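Local structure of chromosome replication initiation inhibitor protein (Agrobacterium tumefaciens, 3FD3) at residues L13-L18 with V152-E157; H129-T134 with V138-A143. The protein probably acts as a DNA-binding transcription factor of the LysR family, this chain being its C-terminal substrate-binding domain without the DNA-binding part. All blocks are in the same frame, centred on the assembly; numbering follows the deposited sequence.

In the fold
Leu154 ties the two contacts together: in contact 1 it meets the turn at residues 13-18, and beyond this its CD1 packs on CG2 of Thr134 at 3.5 Å and its CB on CG2 of Val138 at 3.9 Å, both in contact 2. The centres of the contacts lie 14 Å apart, and contact 2 is nested in the chain loop that contact 1 closes. Contact 1 spans the two lobes of the domain, whereas contact 2 lies within one of them. A bound calcium ion sits about 6 Å from the side chain of Thr134 and about 8 Å from that of Leu154. Both contacts also touch the second subunit.

Contact 1 (L13-L18 with V152-E157); sequences LGTWFL and VQLVAE
Thr15 points its methyl group at Leu154, and the two side chains run across each other at about a right angle. CG2 of Thr15 comes to 3.6 Å from CG of Leu154 and lies 3.8 Å from its CD2 and 4.0 Å from its CD1, so the methyl meets the branch point of the leucine as well as both its ends. With chi1 at 53°, Thr15 turns CG2 anti to its own carbonyl carbon, while OG1, set between the backbone N and the carbonyl carbon, hydrogen-bonds to O of Asp11. Leu154 also reaches the backbone before the threonine: its CD2 lies 3.5 Å from O of Gly14, a van der Waals contact with the peptide oxygen.

In this periplasmic-binding-protein-like fold, the turn ahead of helix 17-26 belongs to one lobe and residues 153 and 154 of helix 152-161 to the other, and the contact bridges the cleft between them. Gln153 takes the flank, with CB 3.9 Å from CG2 of Thr15. Its chain bends at chi2 (79°), which brings the amide back beside the threonine, and OE1 of Gln153 lies 4.1 Å from CG2 of Thr15. NE2 bonds to O of Val203, whereas OE1 is buried without a partner in the model. Trp16 turns to helix 190-203, where it packs on Met196 and Ala200.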
loop_
_atom_site.group_PDB
_atom_site.type_symbol
_atom_site.label_atom_id
_atom_site.label_comp_id
_atom_site.label_asym_id
_atom_site.label_seq_id
_atom_site.Cartn_x
_atom_site.Cartn_y
_atom_site.Cartn_z
ATOM N N LEU A 13 0.081 2.033 -8.546
ATOM C CA LEU A 13 1.035 2.564 -7.541
ATOM C C LEU A 13 1.898 1.430 -6.981
ATOM O O LEU A 13 3.074 1.621 -6.674
ATOM C CB LEU A 13 0.312 3.305 -6.408
ATOM C CG LEU A 13 1.199 3.975 -5.361
ATOM C CD1 LEU A 13 2.109 4.990 -6.060
ATOM C CD2 LEU A 13 0.309 4.624 -4.308
ATOM N N GLY A 14 1.325 0.242 -6.824
ATOM C CA GLY A 14 2.070 -0.881 -6.298
ATOM C C GLY A 14 3.012 -1.543 -7.285
ATOM O O GLY A 14 3.766 -2.438 -6.875
ATOM N N THR A 15 2.969 -1.131 -8.563
ATOM C CA THR A 15 3.757 -1.713 -9.615
ATOM C C THR A 15 4.647 -0.648 -10.300
ATOM O O THR A 15 5.746 -0.353 -9.780
ATOM C CB THR A 15 2.888 -2.538 -10.609
ATOM O OG1 THR A 15 1.795 -1.744 -11.091
ATOM C CG2 THR A 15 2.314 -3.842 -9.900
ATOM N N TRP A 16 4.130 0.002 -11.330
ATOM C CA TRP A 16 4.914 0.777 -12.312
ATOM C C TRP A 16 4.810 2.296 -12.202
ATOM O O TRP A 16 5.637 3.023 -12.785
ATOM C CB TRP A 16 4.516 0.357 -13.741
ATOM C CG TRP A 16 3.112 0.769 -14.103
ATOM C CD1 TRP A 16 1.938 0.127 -13.782
ATOM C CD2 TRP A 16 2.732 1.947 -14.806
ATOM N NE1 TRP A 16 0.862 0.822 -14.277
ATOM C CE2 TRP A 16 1.315 1.952 -14.903
ATOM C CE3 TRP A 16 3.451 2.992 -15.391
ATOM C CZ2 TRP A 16 0.610 2.971 -15.541
ATOM C CZ3 TRP A 16 2.750 3.986 -16.030
ATOM C CH2 TRP A 16 1.348 3.986 -16.088
ATOM N N PHE A 17 3.811 2.809 -11.486
ATOM C CA PHE A 17 3.489 4.239 -11.565
ATOM C C PHE A 17 4.632 5.146 -11.105
ATOM O O PHE A 17 4.956 6.142 -11.793
ATOM C CB PHE A 17 2.231 4.503 -10.735
ATOM C CG PHE A 17 1.779 5.956 -10.666
ATOM C CD1 PHE A 17 1.005 6.513 -11.656
ATOM C CD2 PHE A 17 2.105 6.726 -9.585
ATOM C CE1 PHE A 17 0.580 7.837 -11.563
ATOM C CE2 PHE A 17 1.660 8.041 -9.497
ATOM C CZ PHE A 17 0.911 8.572 -10.490
ATOM N N LEU A 18 5.256 4.793 -9.975
ATOM C CA LEU A 18 6.344 5.604 -9.436
ATOM C C LEU A 18 7.598 5.509 -10.269
ATOM O O LEU A 18 8.377 6.464 -10.309
ATOM C CB LEU A 18 6.655 5.249 -7.977
ATOM C CG LEU A 18 5.599 5.689 -6.981
ATOM C CD1 LEU A 18 5.995 5.242 -5.532
ATOM C CD2 LEU A 18 5.376 7.197 -7.070
ATOM N N VAL A 152 0.403 -9.375 -12.307
ATOM C CA VAL A 152 1.461 -10.293 -12.698
ATOM C C VAL A 152 2.843 -9.810 -12.249
ATOM O O VAL A 152 3.687 -10.633 -11.859
ATOM C CB VAL A 152 1.474 -10.553 -14.246
ATOM C CG1 VAL A 152 1.713 -9.264 -15.057
ATOM C CG2 VAL A 152 2.498 -11.643 -14.590
ATOM N N GLN A 153 3.044 -8.497 -12.248
ATOM C CA GLN A 153 4.352 -7.924 -11.899
ATOM C C GLN A 153 4.731 -8.281 -10.457
ATOM O O GLN A 153 5.911 -8.396 -10.131
ATOM C CB GLN A 153 4.362 -6.396 -12.056
ATOM C CG GLN A 153 4.177 -5.873 -13.461
ATOM C CD GLN A 153 2.744 -5.876 -13.972
ATOM O OE1 GLN A 153 1.821 -6.112 -13.223
ATOM N NE2 GLN A 153 2.566 -5.592 -15.292
ATOM N N LEU A 154 3.735 -8.459 -9.600
ATOM C CA LEU A 154 3.978 -8.709 -8.192
ATOM C C LEU A 154 4.015 -10.189 -7.837
ATOM O O LEU A 154 4.466 -10.548 -6.737
ATOM C CB LEU A 154 2.894 -8.043 -7.363
ATOM C CG LEU A 154 2.829 -6.521 -7.482
ATOM C CD1 LEU A 154 1.797 -5.963 -6.524
ATOM C CD2 LEU A 154 4.223 -5.835 -7.273
ATOM N N VAL A 155 3.569 -11.043 -8.754
ATOM C CA VAL A 155 3.523 -12.470 -8.461
ATOM C C VAL A 155 4.283 -13.363 -9.421
ATOM O O VAL A 155 4.377 -14.561 -9.179
ATOM C CB VAL A 155 2.071 -12.996 -8.305
ATOM C CG1 VAL A 155 1.363 -12.336 -7.083
ATOM C CG2 VAL A 155 1.272 -12.848 -9.584
ATOM N N ALA A 156 4.863 -12.803 -10.469
ATOM C CA ALA A 156 5.568 -13.633 -11.457
ATOM C C ALA A 156 6.684 -14.462 -10.836
ATOM O O ALA A 156 6.784 -15.676 -11.106
ATOM C CB ALA A 156 6.129 -12.770 -12.581
ATOM N N GLU A 157 7.521 -13.835 -10.008
ATOM C CA GLU A 157 8.632 -14.570 -9.396
ATOM C C GLU A 157 8.119 -15.604 -8.393
ATOM O O GLU A 157 8.653 -16.710 -8.313
ATOM C CB GLU A 157 9.618 -13.655 -8.686
ATOM C CG GLU A 157 10.471 -12.809 -9.557
ATOM C CD GLU A 157 11.189 -11.717 -8.756
ATOM O OE1 GLU A 157 11.306 -11.850 -7.503
ATOM O OE2 GLU A 157 11.636 -10.727 -9.377
#

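Contact 2 (H129-T134 with V138-A143); sequences HWLPST and VKASLA
The apolar part of the contact is a single pair of side chains, Leu131 on Ala140. Leu131, just past the end of strand 128-130, points toward the helix with CG anti to its backbone N (chi1 179°), and of its two methyls CD2 does the touching, 3.7 Å from CB of Ala140. Ala140 in turn directs its methyl at the leucine. Nearer the start of the helix, CG2 of Val138 lies 3.7 Å from O of Thr134, a van der Waals contact.

One weak backbone hydrogen bond joins the segments. Val138 N donates to O of Thr134 over 3.4 Å at 157°, in the i to i+4 pattern of the first turn of helix 134-142. Within the helix, Leu142 N bonds to O of Val138 at 2.9 Å. Ahead of it the chain bends sharply at Pro132, the centre of an inverse gamma turn.

Side-chain polar groups find partners elsewhere: OG of Ser133, at the N-cap position, bonds to N of Gly136, OG1 of Thr134 to OD1 of Asp11, and ND1 of His129 to N of Val32 in the second subunit, where Pro132 also packs on Ile34.

Together the segments form a strand, turn and helix unit of one lobe, in which strand 128-130 pairs in parallel with strand 102-104, whose Leu103 packs on Ala140, while Leu142 meets His158 of helix 152-161.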
loop_
_atom_site.group_PDB
_atom_site.type_symbol
_atom_site.label_atom_id
_atom_site.label_comp_id
_atom_site.label_asym_id
_atom_site.label_seq_id
_atom_site.Cartn_x
_atom_site.Cartn_y
_atom_site.Cartn_z
ATOM N N HIS A 129 -12.067 -12.261 3.065
ATOM C CA HIS A 129 -11.444 -11.225 3.859
ATOM C C HIS A 129 -11.479 -9.927 3.047
ATOM O O HIS A 129 -11.498 -9.964 1.823
ATOM C CB HIS A 129 -9.973 -11.546 4.148
ATOM C CG HIS A 129 -9.726 -12.880 4.766
ATOM N ND1 HIS A 129 -10.011 -13.152 6.091
ATOM C CD2 HIS A 129 -9.140 -13.997 4.271
ATOM C CE1 HIS A 129 -9.636 -14.389 6.372
ATOM N NE2 HIS A 129 -9.125 -14.933 5.281
ATOM N N TRP A 130 -11.457 -8.787 3.727
ATOM C CA TRP A 130 -11.417 -7.487 3.053
ATOM C C TRP A 130 -10.086 -6.822 3.359
ATOM O O TRP A 130 -9.724 -6.644 4.530
ATOM C CB TRP A 130 -12.572 -6.614 3.511
ATOM C CG TRP A 130 -13.916 -7.257 3.303
ATOM C CD1 TRP A 130 -14.583 -8.088 4.162
ATOM C CD2 TRP A 130 -14.775 -7.085 2.163
ATOM N NE1 TRP A 130 -15.798 -8.450 3.618
ATOM C CE2 TRP A 130 -15.931 -7.857 2.390
ATOM C CE3 TRP A 130 -14.665 -6.365 0.970
ATOM C CZ2 TRP A 130 -16.978 -7.925 1.468
ATOM C CZ3 TRP A 130 -15.703 -6.432 0.054
ATOM C CH2 TRP A 130 -16.843 -7.206 0.306
ATOM N N LEU A 131 -9.357 -6.459 2.299
ATOM C CA LEU A 131 -7.967 -6.063 2.438
ATOM C C LEU A 131 -7.640 -5.010 1.370
ATOM O O LEU A 131 -7.263 -5.345 0.247
ATOM C CB LEU A 131 -7.098 -7.297 2.331
ATOM C CG LEU A 131 -5.606 -7.054 2.434
ATOM C CD1 LEU A 131 -5.254 -6.191 3.615
ATOM C CD2 LEU A 131 -4.913 -8.409 2.461
ATOM N N PRO A 132 -7.853 -3.742 1.697
ATOM C CA PRO A 132 -7.693 -2.672 0.703
ATOM C C PRO A 132 -6.222 -2.254 0.531
ATOM O O PRO A 132 -5.814 -1.110 0.852
ATOM C CB PRO A 132 -8.525 -1.553 1.296
ATOM C CG PRO A 132 -8.443 -1.745 2.744
ATOM C CD PRO A 132 -8.424 -3.229 2.956
ATOM N N SER A 133 -5.412 -3.180 0.049
ATOM C CA SER A 133 -3.960 -2.967 -0.078
ATOM C C SER A 133 -3.402 -3.863 -1.153
ATOM O O SER A 133 -3.573 -5.075 -1.096
ATOM C CB SER A 133 -3.238 -3.326 1.237
ATOM O OG SER A 133 -1.822 -3.213 1.071
ATOM N N THR A 134 -2.728 -3.277 -2.144
ATOM C CA THR A 134 -2.121 -4.095 -3.217
ATOM C C THR A 134 -1.020 -5.010 -2.664
ATOM O O THR A 134 -0.967 -6.237 -2.949
ATOM C CB THR A 134 -1.529 -3.170 -4.300
ATOM O OG1 THR A 134 -2.591 -2.366 -4.831
ATOM C CG2 THR A 134 -0.805 -3.969 -5.425
ATOM N N VAL A 138 -0.781 -9.409 -1.836
ATOM C CA VAL A 138 0.280 -10.344 -2.151
ATOM C C VAL A 138 0.738 -11.046 -0.876
ATOM O O VAL A 138 0.877 -12.259 -0.831
ATOM C CB VAL A 138 1.457 -9.691 -2.829
ATOM C CG1 VAL A 138 2.619 -10.720 -3.022
ATOM C CG2 VAL A 138 0.995 -9.104 -4.184
ATOM N N LYS A 139 0.955 -10.276 0.182
ATOM C CA LYS A 139 1.386 -10.885 1.445
ATOM C C LYS A 139 0.379 -11.898 1.978
ATOM O O LYS A 139 0.759 -12.974 2.453
ATOM C CB LYS A 139 1.615 -9.823 2.511
ATOM C CG LYS A 139 2.811 -8.975 2.331
ATOM C CD LYS A 139 3.127 -8.207 3.646
ATOM C CE LYS A 139 4.242 -7.198 3.449
ATOM N NZ LYS A 139 4.012 -6.356 2.221
ATOM N N ALA A 140 -0.905 -11.563 1.894
ATOM C CA ALA A 140 -1.966 -12.449 2.379
ATOM C C ALA A 140 -2.025 -13.720 1.544
ATOM O O ALA A 140 -2.269 -14.806 2.059
ATOM C CB ALA A 140 -3.292 -11.731 2.312
ATOM N N SER A 141 -1.808 -13.580 0.240
ATOM C CA SER A 141 -1.779 -14.732 -0.668
ATOM C C SER A 141 -0.623 -15.654 -0.329
ATOM O O SER A 141 -0.813 -16.876 -0.186
ATOM C CB SER A 141 -1.657 -14.284 -2.121
ATOM O OG SER A 141 -2.715 -13.411 -2.479
ATOM N N LEU A 142 0.563 -15.067 -0.126
ATOM C CA LEU A 142 1.756 -15.831 0.231
ATOM C C LEU A 142 1.610 -16.527 1.600
ATOM O O LEU A 142 2.121 -17.620 1.789
ATOM C CB LEU A 142 2.974 -14.911 0.275
ATOM C CG LEU A 142 3.538 -14.460 -1.058
ATOM C CD1 LEU A 142 4.474 -13.258 -0.826
ATOM C CD2 LEU A 142 4.294 -15.667 -1.744
ATOM N N ALA A 143 0.929 -15.860 2.530
ATOM C CA ALA A 143 0.765 -16.341 3.893
ATOM C C ALA A 143 -0.308 -17.408 4.009
ATOM O O ALA A 143 -0.557 -17.912 5.116
ATOM C CB ALA A 143 0.447 -15.183 4.822
#